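TRNA (cytosine(38)-C(5))-methyltransferase (Schizosaccharomyces pombe, PDB 6FDF) transfers a methyl group from S-adenosyl-L-methionine to cytosine 38 in the anticodon loop of tRNA(Asp), and less efficiently of tRNA(Glu). Local coordinates at residues 116-121 / 173-178; 128-133 / 167-172. One frame throughout, in Å; residues are numbered along the deposited sequence.

Contact 1: 116-121 / 173-178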
loop_
_atom_site.group_PDB
_atom_site.type_symbol
_atom_site.label_atom_id
_atom_site.label_comp_id
_atom_site.label_asym_id
_atom_site.label_seq_id
_atom_site.Cartn_x
_atom_site.Cartn_y
_atom_site.Cartn_z
ATOM N N ASN A 116 -21.278 9.259 17.343
ATOM C CA ASN A 116 -21.739 8.860 18.671
ATOM C C ASN A 116 -20.605 8.270 19.499
ATOM O O ASN A 116 -20.481 8.562 20.696
ATOM C CB ASN A 116 -22.873 7.842 18.549
ATOM C CG ASN A 116 -24.213 8.484 18.242
ATOM O OD1 ASN A 116 -24.524 9.567 18.730
ATOM N ND2 ASN A 116 -25.020 7.806 17.437
ATOM N N ASN A 117 -19.774 7.431 18.884
ATOM C CA ASN A 117 -18.717 6.705 19.585
ATOM C C ASN A 117 -17.434 6.809 18.766
ATOM O O ASN A 117 -17.280 6.107 17.761
ATOM C CB ASN A 117 -19.104 5.249 19.811
ATOM C CG ASN A 117 -20.386 5.109 20.602
ATOM O OD1 ASN A 117 -21.413 4.689 20.072
ATOM N ND2 ASN A 117 -20.334 5.468 21.876
ATOM N N LEU A 118 -16.547 7.706 19.176
ATOM C CA LEU A 118 -15.273 7.862 18.488
ATOM C C LEU A 118 -14.572 6.508 18.391
ATOM O O LEU A 118 -14.569 5.744 19.367
ATOM C CB LEU A 118 -14.379 8.853 19.235
ATOM C CG LEU A 118 -14.763 10.328 19.223
ATOM C CD1 LEU A 118 -13.916 11.081 20.238
ATOM C CD2 LEU A 118 -14.552 10.894 17.830
ATOM N N PRO A 119 -13.988 6.167 17.242
ATOM C CA PRO A 119 -13.222 4.920 17.170
ATOM C C PRO A 119 -12.049 4.984 18.133
ATOM O O PRO A 119 -11.426 6.030 18.318
ATOM C CB PRO A 119 -12.757 4.866 15.709
ATOM C CG PRO A 119 -12.803 6.288 15.237
ATOM C CD PRO A 119 -13.955 6.918 15.976
ATOM N N GLU A 120 -11.763 3.856 18.772
ATOM C CA GLU A 120 -10.667 3.837 19.725
ATOM C C GLU A 120 -9.312 3.758 19.040
ATOM O O GLU A 120 -8.298 4.091 19.660
ATOM C CB GLU A 120 -10.859 2.682 20.708
ATOM C CG GLU A 120 -12.051 2.905 21.632
ATOM C CD GLU A 120 -12.285 1.766 22.605
ATOM O OE1 GLU A 120 -11.538 0.769 22.557
ATOM O OE2 GLU A 120 -13.225 1.871 23.421
ATOM N N TYR A 121 -9.272 3.310 17.785
ATOM C CA TYR A 121 -8.018 3.165 17.058
ATOM C C TYR A 121 -8.203 3.626 15.622
ATOM O O TYR A 121 -9.215 3.316 14.990
ATOM C CB TYR A 121 -7.528 1.709 17.071
ATOM C CG TYR A 121 -7.387 1.153 18.468
ATOM C CD1 TYR A 121 -8.480 0.609 19.135
ATOM C CD2 TYR A 121 -6.174 1.210 19.135
ATOM C CE1 TYR A 121 -8.353 0.119 20.427
ATOM C CE2 TYR A 121 -6.042 0.726 20.419
ATOM C CZ TYR A 121 -7.131 0.180 21.056
ATOM O OH TYR A 121 -6.997 -0.299 22.337
ATOM N N ALA A 173 -3.145 6.127 15.798
ATOM C CA ALA A 173 -3.820 6.947 16.800
ATOM C C ALA A 173 -4.606 6.062 17.755
ATOM O O ALA A 173 -5.357 5.188 17.313
ATOM C CB ALA A 173 -4.763 7.970 16.142
ATOM N N ARG A 174 -4.425 6.285 19.059
ATOM C CA ARG A 174 -5.218 5.641 20.100
ATOM C C ARG A 174 -6.002 6.699 20.860
ATOM O O ARG A 174 -5.419 7.676 21.344
ATOM C CB ARG A 174 -4.342 4.871 21.095
ATOM C CG ARG A 174 -3.539 3.722 20.518
ATOM C CD ARG A 174 -2.590 3.209 21.575
ATOM N NE ARG A 174 -1.891 1.993 21.169
ATOM C CZ ARG A 174 -0.833 1.500 21.811
ATOM N NH1 ARG A 174 -0.236 0.394 21.372
ATOM N NH2 ARG A 174 -0.359 2.121 22.888
ATOM N N LEU A 175 -7.313 6.493 20.982
ATOM C CA LEU A 175 -8.153 7.395 21.763
ATOM C C LEU A 175 -7.817 7.305 23.251
ATOM O O LEU A 175 -7.686 6.207 23.804
ATOM C CB LEU A 175 -9.623 7.053 21.531
ATOM C CG LEU A 175 -10.662 7.949 22.203
ATOM C CD1 LEU A 175 -10.664 9.344 21.594
ATOM C CD2 LEU A 175 -12.031 7.310 22.070
ATOM N N ASN A 176 -7.689 8.470 23.894
ATOM C CA ASN A 176 -7.516 8.584 25.349
ATOM C C ASN A 176 -6.438 7.642 25.893
ATOM O O ASN A 176 -6.645 6.913 26.866
ATOM C CB ASN A 176 -8.847 8.353 26.073
ATOM C CG ASN A 176 -9.918 9.360 25.677
ATOM O OD1 ASN A 176 -11.091 9.012 25.522
ATOM N ND2 ASN A 176 -9.522 10.619 25.531
ATOM N N PHE A 177 -5.262 7.670 25.269
ATOM C CA PHE A 177 -4.129 6.860 25.708
ATOM C C PHE A 177 -3.037 7.776 26.247
ATOM O O PHE A 177 -2.566 8.668 25.535
ATOM C CB PHE A 177 -3.590 5.998 24.566
ATOM C CG PHE A 177 -2.332 5.259 24.914
ATOM C CD1 PHE A 177 -2.381 4.120 25.703
ATOM C CD2 PHE A 177 -1.100 5.702 24.461
ATOM C CE1 PHE A 177 -1.225 3.437 26.037
ATOM C CE2 PHE A 177 0.060 5.023 24.789
ATOM C CZ PHE A 177 -0.003 3.887 25.576
ATOM N N LYS A 178 -2.624 7.540 27.493
ATOM C CA LYS A 178 -1.691 8.416 28.193
ATOM C C LYS A 178 -0.359 7.740 28.495
ATOM O O LYS A 178 0.452 8.297 29.243
ATOM C CB LYS A 178 -2.319 8.927 29.491
ATOM C CG LYS A 178 -3.602 9.722 29.300
ATOM C CD LYS A 178 -3.399 10.895 28.350
ATOM C CE LYS A 178 -4.644 11.775 28.283
ATOM N NZ LYS A 178 -5.843 11.018 27.825
HETATM O O HOH W 1 -7.707 3.750 22.540
#
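L175 reaches across to L118, P119 and E120 with CB and both methyls. Its CB lies near two backbone oxygens, 3.7 Å from E120 O and 3.8 Å from P119 O. At CG, set anti to the backbone N (chi1 -176°), the chain forks toward L118. CD1 of L175 meets the CD1 tip of L118 at 3.9 Å, while CD2 of L175 lies 4.0 Å from both L118 CB and P119 O. The two leucines cross at about a right angle, and both also touch Y148 of strand 148-155.

The backbone of L175 is tied to the same neighbours. Its N donates a nearly straight bond to E120 O (2.9 Å, 172° at the hydrogen), arriving from above the carbonyl plane. A water also donates to E120 O, and its second hydrogen goes to L175 O, 2.8 Å from the water oxygen. Here strand 121-127 begins against the end of strand 168-175, antiparallel to it, the latter being the reversed strand between 121-127 and 148-155 that marks the class I methyltransferase sheet.

Y121 and R174 form a non-hydrogen-bonded pair, followed by the backbone bonding of A173 with I122. A CA-H...O contact joins Y121 CA to A173 O at 3.4 Å. On the sheet face that Y121 and R174 share, R174 CG lies 3.9 Å from both Y121 CD2 and CE2, so the closest approach is aliphatic; the guanidinium, turned 82° from the ring, comes obliquely beside CE2. The extended arginine chain carries its guanidinium past Y121 to the backbone oxygens of L327 and L328, with W181 adding a cation-pi contact. R174 NH2 stands over one face of the F177 ring, toward its rim.

Contact 2: 128-133 / 167-172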
loop_
_atom_site.group_PDB
_atom_site.type_symbol
_atom_site.label_atom_id
_atom_site.label_comp_id
_atom_site.label_asym_id
_atom_site.label_seq_id
_atom_site.Cartn_x
_atom_site.Cartn_y
_atom_site.Cartn_z
ATOM N N GLN A 128 5.114 9.312 1.288
ATOM C CA GLN A 128 6.095 10.190 1.905
ATOM C C GLN A 128 5.879 11.623 1.434
ATOM O O GLN A 128 5.648 11.880 0.249
ATOM C CB GLN A 128 7.507 9.718 1.562
ATOM C CG GLN A 128 8.610 10.504 2.242
ATOM C CD GLN A 128 9.973 9.880 2.028
ATOM O OE1 GLN A 128 10.180 9.133 1.071
ATOM N NE2 GLN A 128 10.911 10.185 2.916
ATOM N N GLY A 129 5.973 12.559 2.364
ATOM C CA GLY A 129 5.665 13.940 2.089
ATOM C C GLY A 129 4.285 14.360 2.540
ATOM O O GLY A 129 4.018 15.561 2.639
ATOM N N PHE A 130 3.403 13.398 2.820
ATOM C CA PHE A 130 2.153 13.732 3.493
ATOM C C PHE A 130 2.429 14.475 4.790
ATOM O O PHE A 130 1.679 15.384 5.164
ATOM C CB PHE A 130 1.338 12.465 3.767
ATOM C CG PHE A 130 0.040 12.727 4.496
ATOM C CD1 PHE A 130 -1.058 13.238 3.824
ATOM C CD2 PHE A 130 -0.071 12.473 5.856
ATOM C CE1 PHE A 130 -2.248 13.488 4.495
ATOM C CE2 PHE A 130 -1.261 12.719 6.531
ATOM C CZ PHE A 130 -2.348 13.226 5.843
ATOM N N GLU A 131 3.517 14.116 5.481
ATOM C CA GLU A 131 3.764 14.665 6.811
ATOM C C GLU A 131 3.948 16.175 6.794
ATOM O O GLU A 131 3.749 16.820 7.829
ATOM C CB GLU A 131 4.987 14.001 7.453
ATOM C CG GLU A 131 6.326 14.399 6.858
ATOM C CD GLU A 131 6.621 13.700 5.544
ATOM O OE1 GLU A 131 5.768 12.915 5.073
ATOM O OE2 GLU A 131 7.720 13.923 4.990
ATOM N N GLU A 132 4.315 16.753 5.651
ATOM C CA GLU A 132 4.508 18.190 5.536
ATOM C C GLU A 132 3.292 18.913 4.975
ATOM O O GLU A 132 3.359 20.128 4.764
ATOM C CB GLU A 132 5.729 18.493 4.658
ATOM C CG GLU A 132 7.052 18.064 5.269
ATOM C CD GLU A 132 8.231 18.364 4.369
ATOM O OE1 GLU A 132 8.005 18.784 3.213
ATOM O OE2 GLU A 132 9.383 18.187 4.819
ATOM N N SER A 133 2.189 18.209 4.738
ATOM C CA SER A 133 1.069 18.793 4.015
ATOM C C SER A 133 0.108 19.515 4.954
ATOM O O SER A 133 0.065 19.260 6.159
ATOM C CB SER A 133 0.302 17.714 3.253
ATOM O OG SER A 133 -0.378 16.842 4.151
ATOM N N SER A 167 8.715 3.640 0.524
ATOM C CA SER A 167 8.638 4.486 1.708
ATOM C C SER A 167 7.249 5.092 1.808
ATOM O O SER A 167 6.730 5.653 0.836
ATOM C CB SER A 167 9.703 5.582 1.666
ATOM O OG SER A 167 11.000 5.016 1.722
ATOM N N ARG A 168 6.640 4.962 2.980
ATOM C CA ARG A 168 5.298 5.469 3.217
ATOM C C ARG A 168 5.232 6.096 4.598
ATOM O O ARG A 168 5.945 5.683 5.515
ATOM C CB ARG A 168 4.250 4.356 3.110
ATOM C CG ARG A 168 4.135 3.758 1.720
ATOM C CD ARG A 168 3.590 4.817 0.774
ATOM N NE ARG A 168 3.189 4.281 -0.522
ATOM C CZ ARG A 168 3.920 4.362 -1.631
ATOM N NH1 ARG A 168 3.447 3.863 -2.769
ATOM N NH2 ARG A 168 5.113 4.943 -1.606
ATOM N N TRP A 169 4.363 7.095 4.729
ATOM C CA TRP A 169 4.028 7.685 6.016
ATOM C C TRP A 169 2.913 6.883 6.667
ATOM O O TRP A 169 1.997 6.415 5.986
ATOM C CB TRP A 169 3.584 9.137 5.830
ATOM C CG TRP A 169 3.169 9.842 7.091
ATOM C CD1 TRP A 169 3.963 10.591 7.911
ATOM C CD2 TRP A 169 1.849 9.895 7.651
ATOM N NE1 TRP A 169 3.224 11.096 8.956
ATOM C CE2 TRP A 169 1.925 10.685 8.821
ATOM C CE3 TRP A 169 0.614 9.350 7.281
ATOM C CZ2 TRP A 169 0.815 10.941 9.626
ATOM C CZ3 TRP A 169 -0.493 9.605 8.083
ATOM C CH2 TRP A 169 -0.382 10.392 9.241
ATOM N N TYR A 170 2.999 6.726 7.989
ATOM C CA TYR A 170 1.969 6.054 8.768
ATOM C C TYR A 170 1.616 6.884 9.989
ATOM O O TYR A 170 2.506 7.396 10.679
ATOM C CB TYR A 170 2.419 4.669 9.232
ATOM C CG TYR A 170 2.770 3.738 8.110
ATOM C CD1 TYR A 170 1.812 2.916 7.541
ATOM C CD2 TYR A 170 4.082 3.648 7.647
ATOM C CE1 TYR A 170 2.141 2.038 6.525
ATOM C CE2 TYR A 170 4.415 2.782 6.629
ATOM C CZ TYR A 170 3.441 1.979 6.074
ATOM O OH TYR A 170 3.765 1.114 5.055
ATOM N N GLY A 171 0.318 7.013 10.249
ATOM C CA GLY A 171 -0.174 7.585 11.486
ATOM C C GLY A 171 -0.961 6.557 12.269
ATOM O O GLY A 171 -1.878 5.933 11.727
ATOM N N LEU A 172 -0.579 6.335 13.522
ATOM C CA LEU A 172 -1.266 5.415 14.424
ATOM C C LEU A 172 -1.834 6.235 15.568
ATOM O O LEU A 172 -1.087 6.951 16.244
ATOM C CB LEU A 172 -0.308 4.345 14.961
ATOM C CG LEU A 172 0.024 3.132 14.085
ATOM C CD1 LEU A 172 0.705 3.536 12.788
ATOM C CD2 LEU A 172 0.901 2.159 14.860
HETATM O O HOH W 2 6.020 7.807 -0.881
#
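F130 O, on the residue whose ring packs against W169, is gripped twice by S133. The hydroxyl OG donates to it at 2.7 Å, in the carbonyl plane and on a lone pair, and the backbone N of S133 supplies the second bond. S133 OG also caps A136 N at the start of helix 134-145, so the short 3-10 turn 130-132 is pinned directly to that helix.

From this turn F130 swings its ring toward strand 168-175, with CG anti to the backbone N (chi1 179°). The pair is edge-to-face and tilted: the planes make 54°, and the F130 edge enters over the six-membered ring of W169, CD2 of F130 being 3.5 Å from W169 CE3. G171 N lies over the opposite face of the indole. A CB on G171 would run into W169 CH2.

At the pyrrole end, E131 CB comes within 3.6 Å of W169 CD1. The E131 chain then bends back (chi2 -78°), and its OE1 accepts a short but bent bond from G129 N (2.7 Å), on the syn side and tilted out of the carboxylate plane. W169 NE1 bonds instead to E152. An alanine in place of W169 would probably leave the F130 edge without its aromatic face and E152 without the indole donor.

Q128, directly after the Glu-Asn-Val motif of C5-methyltransferases, sets OE1 3.6 Å from S167 CB and is also joined by water. That water accepts from Q128 N at 2.8 Å and donates to S167 O, which also receives R168 NH2 at 3.0 Å. The contact thus pairs buried aromatic packing with a more exposed, water-bridged polar edge; since F130 also touches C85, the predicted active-site residue, the W169 packing probably bears on how the F130 ring is placed beside it.

How the contacts relate
Both contacts draw on strand 168-175 but at opposite ends of it, their centres 20 Å apart, and contact 2 is nested within the chain loop that contact 1 closes. Contact 1 lies where strand 121-127 begins, its centre about 24 Å from the chain centre; contact 2, about 12 Å from it, lies just past that strand's end. Both are partly buried, and the peripheral one is not the more exposed: four of its seven touching residues are buried and none exposed, against two of six and one in contact 2. Contact 1 has a direct backbone bond with a water beside it, plus aliphatic contacts; contact 2 has a tilted edge-to-face aromatic pair and only a water bridge between its backbones. Only contact 2 approaches the predicted catalytic cysteine.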